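Local coordinates for bifunctional GH43-CE protein (Bacteroides eggerthii, PDB 6MLY) that probably cleaves xylose units from xylan chains with its glycoside hydrolase module and carries a second, esterase-type alpha/beta-hydrolase module on the same chain, at residues A[517-522]-A[613-618]; A[535-540]-A[565-570]. All blocks are in the same frame, centred on the assembly; numbering follows the deposited sequence.

Contact 1: A[517-522]-A[613-618]; sequences CRWEDI and AKYKLD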
loop_
_atom_site.group_PDB
_atom_site.type_symbol
_atom_site.label_atom_id
_atom_site.label_comp_id
_atom_site.label_asym_id
_atom_site.label_seq_id
_atom_site.Cartn_x
_atom_site.Cartn_y
_atom_site.Cartn_z
ATOM N N CYS A 517 -0.629 9.119 -9.909
ATOM C CA CYS A 517 -1.380 8.778 -11.113
ATOM C C CYS A 517 -2.361 7.640 -10.795
ATOM O O CYS A 517 -2.903 7.021 -11.703
ATOM C CB CYS A 517 -0.451 8.328 -12.237
ATOM S SG CYS A 517 0.852 9.517 -12.643
ATOM N N ARG A 518 -2.563 7.371 -9.498
ATOM C CA ARG A 518 -3.403 6.277 -9.005
ATOM C C ARG A 518 -3.899 6.634 -7.602
ATOM O O ARG A 518 -3.097 6.831 -6.692
ATOM C CB ARG A 518 -2.633 4.950 -8.953
ATOM C CG ARG A 518 -3.179 3.857 -9.864
ATOM C CD ARG A 518 -2.321 2.596 -9.889
ATOM N NE ARG A 518 -2.747 1.499 -8.971
ATOM C CZ ARG A 518 -2.032 0.320 -8.735
ATOM N NH1 ARG A 518 -0.847 0.173 -9.314
ATOM N NH2 ARG A 518 -2.542 -0.699 -8.006
ATOM N N TRP A 519 -5.221 6.746 -7.458
ATOM C CA TRP A 519 -5.892 6.734 -6.171
ATOM C C TRP A 519 -6.989 5.673 -6.231
ATOM O O TRP A 519 -7.898 5.791 -7.041
ATOM C CB TRP A 519 -6.500 8.099 -5.833
ATOM C CG TRP A 519 -5.561 9.261 -5.888
ATOM C CD1 TRP A 519 -4.964 9.878 -4.830
ATOM C CD2 TRP A 519 -5.151 9.988 -7.061
ATOM N NE1 TRP A 519 -4.195 10.925 -5.262
ATOM C CE2 TRP A 519 -4.292 11.020 -6.626
ATOM C CE3 TRP A 519 -5.421 9.868 -8.431
ATOM C CZ2 TRP A 519 -3.695 11.917 -7.511
ATOM C CZ3 TRP A 519 -4.835 10.758 -9.306
ATOM C CH2 TRP A 519 -3.984 11.768 -8.849
ATOM N N GLU A 520 -6.895 4.644 -5.389
ATOM C CA GLU A 520 -7.923 3.611 -5.340
ATOM C C GLU A 520 -8.708 3.736 -4.030
ATOM O O GLU A 520 -8.288 4.434 -3.114
ATOM C CB GLU A 520 -7.300 2.225 -5.504
ATOM C CG GLU A 520 -6.701 2.000 -6.882
ATOM C CD GLU A 520 -6.215 0.579 -7.153
ATOM O OE1 GLU A 520 -6.864 -0.373 -6.663
ATOM O OE2 GLU A 520 -5.179 0.428 -7.845
ATOM N N ASP A 521 -9.858 3.055 -3.981
ATOM C CA ASP A 521 -10.770 3.037 -2.836
ATOM C C ASP A 521 -10.946 4.455 -2.273
ATOM O O ASP A 521 -10.739 4.685 -1.083
ATOM C CB ASP A 521 -10.289 2.044 -1.773
ATOM C CG ASP A 521 -10.612 0.594 -2.097
ATOM O OD1 ASP A 521 -11.767 0.322 -2.470
ATOM O OD2 ASP A 521 -9.707 -0.256 -1.964
ATOM N N ILE A 522 -11.328 5.393 -3.145
ATOM C CA ILE A 522 -11.747 6.737 -2.754
ATOM C C ILE A 522 -13.268 6.704 -2.564
ATOM O O ILE A 522 -13.976 6.122 -3.380
ATOM C CB ILE A 522 -11.327 7.783 -3.810
ATOM C CG1 ILE A 522 -9.804 7.903 -3.940
ATOM C CG2 ILE A 522 -11.977 9.134 -3.535
ATOM C CD1 ILE A 522 -9.152 8.775 -2.888
ATOM N N ALA A 613 -10.192 19.750 -9.695
ATOM C CA ALA A 613 -8.929 20.494 -9.550
ATOM C C ALA A 613 -7.855 19.630 -8.870
ATOM O O ALA A 613 -6.681 19.672 -9.249
ATOM C CB ALA A 613 -9.178 21.767 -8.775
ATOM N N LYS A 614 -8.273 18.846 -7.872
ATOM C CA LYS A 614 -7.376 18.025 -7.049
ATOM C C LYS A 614 -6.677 16.948 -7.889
ATOM O O LYS A 614 -5.457 16.823 -7.825
ATOM C CB LYS A 614 -8.172 17.391 -5.905
ATOM C CG LYS A 614 -7.552 16.149 -5.284
ATOM C CD LYS A 614 -7.936 15.962 -3.833
ATOM C CE LYS A 614 -9.430 15.843 -3.614
ATOM N NZ LYS A 614 -9.773 15.995 -2.181
ATOM N N TYR A 615 -7.461 16.172 -8.656
ATOM C CA TYR A 615 -6.968 14.993 -9.405
ATOM C C TYR A 615 -6.675 15.334 -10.875
ATOM O O TYR A 615 -6.569 14.430 -11.692
ATOM C CB TYR A 615 -7.975 13.841 -9.337
ATOM C CG TYR A 615 -8.340 13.373 -7.950
ATOM C CD1 TYR A 615 -7.463 12.612 -7.196
ATOM C CD2 TYR A 615 -9.577 13.667 -7.395
ATOM C CE1 TYR A 615 -7.796 12.166 -5.927
ATOM C CE2 TYR A 615 -9.929 13.228 -6.130
ATOM C CZ TYR A 615 -9.035 12.474 -5.392
ATOM O OH TYR A 615 -9.370 12.041 -4.141
ATOM N N LYS A 616 -6.535 16.629 -11.192
ATOM C CA LYS A 616 -6.150 17.131 -12.523
ATOM C C LYS A 616 -7.160 16.653 -13.581
ATOM O O LYS A 616 -6.767 16.222 -14.671
ATOM C CB LYS A 616 -4.720 16.695 -12.872
ATOM C CG LYS A 616 -3.632 17.157 -11.906
ATOM C CD LYS A 616 -2.218 17.081 -12.471
ATOM C CE LYS A 616 -1.784 15.676 -12.840
ATOM N NZ LYS A 616 -0.423 15.643 -13.436
ATOM N N LEU A 617 -8.458 16.749 -13.256
ATOM C CA LEU A 617 -9.546 16.261 -14.125
ATOM C C LEU A 617 -10.245 17.441 -14.811
ATOM O O LEU A 617 -10.885 18.263 -14.152
ATOM C CB LEU A 617 -10.548 15.446 -13.299
ATOM C CG LEU A 617 -9.984 14.219 -12.581
ATOM C CD1 LEU A 617 -11.093 13.420 -11.912
ATOM C CD2 LEU A 617 -9.198 13.330 -13.533
ATOM N N ASP A 618 -10.108 17.494 -16.143
ATOM C CA ASP A 618 -10.829 18.410 -17.019
ATOM C C ASP A 618 -12.238 17.845 -17.222
ATOM O O ASP A 618 -12.440 16.970 -18.062
ATOM C CB ASP A 618 -10.087 18.593 -18.349
ATOM C CG ASP A 618 -10.691 19.617 -19.302
ATOM O OD1 ASP A 618 -11.894 19.921 -19.170
ATOM O OD2 ASP A 618 -9.949 20.100 -20.185
#
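Tyr-615 drives the CD1-CE1 edge of its ring into one face of the Trp-519 indole, a T-shaped (edge-to-face) pair. The planes stand at 75°, and the tyrosine ring centroid lies 4.8 Å from that of the indole five-membered ring. CD1 of Tyr-615 sits over the middle of the indole, 3.5 Å from Trp-519 CD2, while Tyr-615 CE1 leans toward the pyrrole side, 3.7 Å from Trp-519 CG. The phenol end reaches past the tryptophan to Ile-522, whose CD1 lies 3.5 Å from Tyr-615 OH; the Ile-522 and Tyr-615 side chains come toward each other from opposite directions. Trp-519 and Ile-522 belong to strand 518-523, the first, in chain order, of the mixed sheet of the alpha/beta-hydrolase fold, whereas Tyr-615 sits in the link between helix 596-610 and strand 617-619. Trp-519 points its CB toward the tyrosine and holds CG anti to its own carbonyl carbon (chi1 -54°), which lays a face of the indole against that ring. CG of Lys-614 lies over one face of the Tyr-615 ring, whereas the indole meets its edge. Arg-518 points elsewhere: its NE and NH2 both grip Glu-520 OE2, each at 2.9 Å, forming a side-on salt bridge.

Contact 2: A[535-540]-A[565-570]; sequences DIYLPD and AAFQVF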
loop_
_atom_site.group_PDB
_atom_site.type_symbol
_atom_site.label_atom_id
_atom_site.label_comp_id
_atom_site.label_asym_id
_atom_site.label_seq_id
_atom_site.Cartn_x
_atom_site.Cartn_y
_atom_site.Cartn_z
ATOM N N ASP A 535 -12.022 4.295 -8.146
ATOM C CA ASP A 535 -10.576 4.303 -8.373
ATOM C C ASP A 535 -10.252 5.280 -9.510
ATOM O O ASP A 535 -10.787 5.138 -10.611
ATOM C CB ASP A 535 -10.057 2.907 -8.731
ATOM C CG ASP A 535 -10.305 1.846 -7.670
ATOM O OD1 ASP A 535 -10.626 2.218 -6.532
ATOM O OD2 ASP A 535 -10.173 0.650 -7.993
ATOM N N ILE A 536 -9.369 6.252 -9.236
ATOM C CA ILE A 536 -8.944 7.246 -10.230
ATOM C C ILE A 536 -7.606 6.798 -10.832
ATOM O O ILE A 536 -6.786 6.212 -10.133
ATOM C CB ILE A 536 -8.868 8.655 -9.606
ATOM C CG1 ILE A 536 -10.185 9.026 -8.918
ATOM C CG2 ILE A 536 -8.462 9.693 -10.648
ATOM C CD1 ILE A 536 -10.189 10.401 -8.299
ATOM N N TYR A 537 -7.426 7.067 -12.133
ATOM C CA TYR A 537 -6.211 6.760 -12.893
ATOM C C TYR A 537 -5.949 7.875 -13.908
ATOM O O TYR A 537 -6.827 8.174 -14.720
ATOM C CB TYR A 537 -6.363 5.462 -13.689
ATOM C CG TYR A 537 -6.654 4.218 -12.892
ATOM C CD1 TYR A 537 -7.956 3.829 -12.615
ATOM C CD2 TYR A 537 -5.625 3.401 -12.449
ATOM C CE1 TYR A 537 -8.230 2.669 -11.904
ATOM C CE2 TYR A 537 -5.878 2.244 -11.730
ATOM C CZ TYR A 537 -7.185 1.875 -11.458
ATOM O OH TYR A 537 -7.431 0.735 -10.747
ATOM N N LEU A 538 -4.746 8.463 -13.879
ATOM C CA LEU A 538 -4.336 9.455 -14.886
ATOM C C LEU A 538 -3.293 8.847 -15.819
ATOM O O LEU A 538 -2.569 7.931 -15.432
ATOM C CB LEU A 538 -3.766 10.704 -14.203
ATOM C CG LEU A 538 -4.563 11.247 -13.019
ATOM C CD1 LEU A 538 -3.971 12.564 -12.533
ATOM C CD2 LEU A 538 -6.032 11.417 -13.364
ATOM N N PRO A 539 -3.177 9.345 -17.072
ATOM C CA PRO A 539 -2.031 9.031 -17.924
ATOM C C PRO A 539 -0.765 9.627 -17.301
ATOM O O PRO A 539 -0.830 10.714 -16.728
ATOM C CB PRO A 539 -2.329 9.710 -19.268
ATOM C CG PRO A 539 -3.807 10.063 -19.209
ATOM C CD PRO A 539 -4.136 10.236 -17.740
ATOM N N ASP A 540 0.363 8.920 -17.434
ATOM C CA ASP A 540 1.616 9.314 -16.797
ATOM C C ASP A 540 2.314 10.410 -17.620
ATOM O O ASP A 540 3.299 10.979 -17.159
ATOM C CB ASP A 540 2.523 8.103 -16.562
ATOM C CG ASP A 540 3.299 8.166 -15.254
ATOM O OD1 ASP A 540 3.755 9.270 -14.889
ATOM O OD2 ASP A 540 3.430 7.111 -14.601
ATOM N N ALA A 565 -12.259 -5.069 -12.049
ATOM C CA ALA A 565 -12.488 -5.906 -13.255
ATOM C C ALA A 565 -12.730 -5.032 -14.497
ATOM O O ALA A 565 -12.294 -5.377 -15.595
ATOM C CB ALA A 565 -13.649 -6.848 -13.029
ATOM N N ALA A 566 -13.440 -3.914 -14.304
ATOM C CA ALA A 566 -13.751 -2.959 -15.361
ATOM C C ALA A 566 -12.466 -2.315 -15.897
ATOM O O ALA A 566 -12.355 -2.043 -17.092
ATOM C CB ALA A 566 -14.707 -1.915 -14.840
ATOM N N PHE A 567 -11.505 -2.072 -15.001
ATOM C CA PHE A 567 -10.245 -1.421 -15.359
ATOM C C PHE A 567 -9.424 -2.321 -16.295
ATOM O O PHE A 567 -8.872 -1.853 -17.297
ATOM C CB PHE A 567 -9.438 -1.054 -14.112
ATOM C CG PHE A 567 -8.202 -0.252 -14.425
ATOM C CD1 PHE A 567 -8.307 1.058 -14.868
ATOM C CD2 PHE A 567 -6.939 -0.815 -14.319
ATOM C CE1 PHE A 567 -7.173 1.796 -15.177
ATOM C CE2 PHE A 567 -5.807 -0.076 -14.628
ATOM C CZ PHE A 567 -5.925 1.228 -15.056
ATOM N N GLN A 568 -9.356 -3.616 -15.970
ATOM C CA GLN A 568 -8.531 -4.565 -16.711
ATOM C C GLN A 568 -9.027 -4.688 -18.157
ATOM O O GLN A 568 -8.240 -5.016 -19.040
ATOM C CB GLN A 568 -8.512 -5.922 -16.003
ATOM C CG GLN A 568 -7.644 -5.925 -14.752
ATOM C CD GLN A 568 -7.863 -7.147 -13.895
ATOM O OE1 GLN A 568 -7.829 -8.279 -14.372
ATOM N NE2 GLN A 568 -8.086 -6.925 -12.610
ATOM N N VAL A 569 -10.319 -4.410 -18.377
ATOM C CA VAL A 569 -10.976 -4.527 -19.688
ATOM C C VAL A 569 -10.714 -3.272 -20.535
ATOM O O VAL A 569 -10.328 -3.390 -21.700
ATOM C CB VAL A 569 -12.490 -4.772 -19.534
ATOM C CG1 VAL A 569 -13.184 -4.864 -20.885
ATOM C CG2 VAL A 569 -12.783 -6.011 -18.699
ATOM N N PHE A 570 -10.960 -2.087 -19.955
ATOM C CA PHE A 570 -10.895 -0.800 -20.673
ATOM C C PHE A 570 -9.598 -0.046 -20.344
ATOM O O PHE A 570 -8.885 0.383 -21.255
ATOM C CB PHE A 570 -12.093 0.086 -20.316
ATOM C CG PHE A 570 -13.446 -0.553 -20.502
ATOM C CD1 PHE A 570 -13.895 -0.905 -21.767
ATOM C CD2 PHE A 570 -14.276 -0.789 -19.416
ATOM C CE1 PHE A 570 -15.143 -1.485 -21.940
ATOM C CE2 PHE A 570 -15.523 -1.371 -19.592
ATOM C CZ PHE A 570 -15.954 -1.721 -20.853
#
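Tyr-537 and Phe-567 lie face to face, their ring centroids 3.6 Å apart and their planes only 13° from parallel. This is strand-against-helix packing in the alpha/beta-hydrolase fold: Tyr-537 comes from strand 533-537 of the central sheet, Phe-567 from helix 563-577. The stack is slightly offset. Phe-567 CE1 lies over the centre of the tyrosine ring, and CZ of Tyr-537 lies over the centre of the phenylalanine ring. The helix residue reaches the sheet because its CG is anti to the backbone N (chi1 -174°), which swings the ring out from the helix toward the strand. Around the pair, Leu-575 of the same helix touches both side chains, and Gln-564 packs on Tyr-537. Arg-518 and Glu-520 of the neighbouring strand also touch the tyrosine. Backbone bonding of Tyr-537 with Val-581 joins the strand to its neighbour 579-584. Near the start of the helix, Lys-563 makes a salt bridge to OD1 of Asp-535, which gives the helix a polar tie to the same strand. Within the stack, Phe-567 CE1 comes 3.4 Å from Tyr-537 CD1, while Phe-567 CZ is equally close, 3.4 Å, to Tyr-537 CD2.

Contacts 1 and 2 share one sheet edge: strands 518-523 and 533-537 run antiparallel side by side, and contact 2 is nested within the loop that contact 1 closes. Their centres lie about 11 Å apart. Contact 2 is buried, a near-parallel stack between strand and helix; contact 1 is only partly buried, an edge-to-face pair between a strand and a connecting loop. Backbone joins them, with Trp-519 O 2.7 Å from Ile-536 N, a probable hydrogen bond. Asp-535 adds a side-chain tie, its OD1 accepting from the backbone N of Asp-521. Ile-536 and Tyr-537 divide between the two, touching Tyr-615 and Phe-567 respectively.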